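Local coordinates for protein 1-deoxy-D-xylulose 5-phosphate reductoisomerase (Moraxella catarrhalis, PDB 4ZQG) that catalyses the NAD(P)H-dependent rearrangement and reduction of 1-deoxy-D-xylulose 5-phosphate to 2-C-methyl-D-erythritol 4-phosphate and binds the inhibitor fosmidomycin, at residues 326-331 against 366-371. Numbering follows the deposited sequence. Where two conformers were deposited one is given.
Sequences RYAARL and ACLDDK
Leu368 of helix 359-368 reaches toward Tyr327 and Ala328 of helix 320-331. With CG beside its own backbone N and anti to its carbonyl carbon (chi1 -78°), the side chain points its CD2 methyl at Ala328 CB, 4.0 Å away. Nearer its backbone, Leu368 CB sits 4.3 Å from Tyr327 CE2, oblique to the ring. The CA atoms of Ala328 and Leu368 are 7.7 Å apart, and both side chains also rest on Ala335 of helix 333-351, so three helices of the C-terminal region share one small apolar patch. Just past Leu368 the chain brings in Asp369, whose OD2 comes to the edge of the Tyr327 ring, near its plane, 3.8 Å from CE2. The carboxylate is turned 71° from that ring. Asp369 OD2 is also 3.6 Å from Tyr327 OH, too long to count as a hydrogen bond. Asp370 does not touch 326-331; its OD2 caps helix 371-374 by bonding Ile373 N, and its OD1 pairs with Lys405 of helix 387-409. With no hydrogen bond and 167 Å² buried, cohesion between the two segments is chiefly apolar contact, to which the exposed tyrosine-carboxylate pair may add a weak electrostatic term.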
loop_
_atom_site.group_PDB
_atom_site.type_symbol
_atom_site.label_atom_id
_atom_site.label_comp_id
_atom_site.label_asym_id
_atom_site.label_seq_id
_atom_site.Cartn_x
_atom_site.Cartn_y
_atom_site.Cartn_z
ATOM N N ARG A 326 -23.391 -2.111 -11.230
ATOM C CA ARG A 326 -22.599 -3.166 -11.833
ATOM C C ARG A 326 -23.283 -3.601 -13.112
ATOM O O ARG A 326 -22.677 -3.621 -14.169
ATOM C CB ARG A 326 -22.363 -4.330 -10.869
ATOM C CG ARG A 326 -21.201 -5.216 -11.319
ATOM C CD ARG A 326 -20.900 -6.333 -10.332
ATOM N NE ARG A 326 -20.322 -5.815 -9.112
ATOM C CZ ARG A 326 -19.050 -5.465 -8.975
ATOM N NH1 ARG A 326 -18.621 -4.990 -7.792
ATOM N NH2 ARG A 326 -18.208 -5.570 -10.002
ATOM N N TYR A 327 -24.577 -3.883 -13.007
ATOM C CA TYR A 327 -25.399 -4.195 -14.155
ATOM C C TYR A 327 -25.173 -3.182 -15.249
ATOM O O TYR A 327 -24.953 -3.539 -16.396
ATOM C CB TYR A 327 -26.853 -4.258 -13.733
ATOM C CG TYR A 327 -27.846 -4.389 -14.874
ATOM C CD1 TYR A 327 -27.674 -5.343 -15.887
ATOM C CD2 TYR A 327 -28.987 -3.563 -14.930
ATOM C CE1 TYR A 327 -28.602 -5.458 -16.923
ATOM C CE2 TYR A 327 -29.913 -3.681 -15.948
ATOM C CZ TYR A 327 -29.720 -4.622 -16.944
ATOM O OH TYR A 327 -30.661 -4.717 -17.953
ATOM N N ALA A 328 -25.164 -1.905 -14.897
ATOM C CA ALA A 328 -24.991 -0.860 -15.899
ATOM C C ALA A 328 -23.582 -0.876 -16.453
ATOM O O ALA A 328 -23.382 -0.741 -17.649
ATOM C CB ALA A 328 -25.344 0.504 -15.321
ATOM N N ALA A 329 -22.589 -1.067 -15.593
ATOM C CA ALA A 329 -21.215 -1.131 -16.075
ATOM C C ALA A 329 -21.041 -2.195 -17.146
ATOM O O ALA A 329 -20.344 -1.970 -18.116
ATOM C CB ALA A 329 -20.269 -1.391 -14.931
ATOM N N ARG A 330 -21.686 -3.345 -16.960
ATOM C CA ARG A 330 -21.668 -4.408 -17.956
ATOM C C ARG A 330 -22.393 -4.014 -19.239
ATOM O O ARG A 330 -21.971 -4.406 -20.333
ATOM C CB ARG A 330 -22.302 -5.687 -17.393
ATOM C CG ARG A 330 -21.359 -6.517 -16.551
ATOM C CD ARG A 330 -22.060 -7.190 -15.374
ATOM N NE ARG A 330 -22.346 -8.603 -15.611
ATOM C CZ ARG A 330 -22.492 -9.500 -14.644
ATOM N NH1 ARG A 330 -22.376 -9.129 -13.381
ATOM N NH2 ARG A 330 -22.767 -10.764 -14.938
ATOM N N LEU A 331 -23.487 -3.257 -19.112
ATOM C CA LEU A 331 -24.254 -2.832 -20.292
ATOM C C LEU A 331 -23.502 -1.835 -21.147
ATOM O O LEU A 331 -23.713 -1.794 -22.316
ATOM C CB LEU A 331 -25.633 -2.298 -19.929
ATOM C CG LEU A 331 -26.730 -3.280 -19.473
ATOM C CD1 LEU A 331 -28.017 -3.002 -20.194
ATOM C CD2 LEU A 331 -26.443 -4.744 -19.708
ATOM N N ALA A 366 -36.080 1.385 -12.906
ATOM C CA ALA A 366 -37.169 1.593 -13.842
ATOM C C ALA A 366 -36.610 2.248 -15.078
ATOM O O ALA A 366 -36.966 1.886 -16.195
ATOM C CB ALA A 366 -38.280 2.428 -13.227
ATOM N N CYS A 367 -35.692 3.174 -14.870
ATOM C CA CYS A 367 -34.969 3.781 -15.981
ATOM C C CYS A 367 -33.992 2.840 -16.748
ATOM O O CYS A 367 -33.883 2.925 -17.977
ATOM C CB CYS A 367 -34.226 5.015 -15.493
ATOM S SG CYS A 367 -35.339 6.405 -15.222
ATOM N N LEU A 368 -33.275 1.962 -16.052
ATOM C CA LEU A 368 -32.369 1.087 -16.755
ATOM C C LEU A 368 -33.185 0.140 -17.627
ATOM O O LEU A 368 -32.815 -0.087 -18.784
ATOM C CB LEU A 368 -31.457 0.318 -15.803
ATOM C CG LEU A 368 -30.293 1.126 -15.248
ATOM C CD1 LEU A 368 -29.835 0.564 -13.923
ATOM C CD2 LEU A 368 -29.146 1.195 -16.238
ATOM N N ASP A 369 -34.300 -0.356 -17.074
ATOM C CA ASP A 369 -35.149 -1.333 -17.747
ATOM C C ASP A 369 -36.219 -0.748 -18.666
ATOM O O ASP A 369 -36.992 -1.488 -19.249
ATOM C CB ASP A 369 -35.801 -2.268 -16.721
ATOM C CG ASP A 369 -34.786 -3.176 -16.026
ATOM O OD1 ASP A 369 -35.170 -3.808 -15.021
ATOM O OD2 ASP A 369 -33.608 -3.251 -16.470
ATOM N N ASP A 370 -36.250 0.573 -18.814
ATOM C CA ASP A 370 -37.199 1.231 -19.713
ATOM C C ASP A 370 -36.861 1.076 -21.197
ATOM O O ASP A 370 -35.744 1.394 -21.616
ATOM C CB ASP A 370 -37.234 2.715 -19.392
ATOM C CG ASP A 370 -38.224 3.463 -20.234
ATOM O OD1 ASP A 370 -39.152 4.053 -19.639
ATOM O OD2 ASP A 370 -38.072 3.463 -21.477
ATOM N N LYS A 371 -37.852 0.665 -21.996
ATOM C CA LYS A 371 -37.608 0.339 -23.405
ATOM C C LYS A 371 -37.150 1.553 -24.216
ATOM O O LYS A 371 -36.319 1.428 -25.119
ATOM C CB LYS A 371 -38.832 -0.317 -24.044
ATOM C CG LYS A 371 -39.139 -1.701 -23.481
#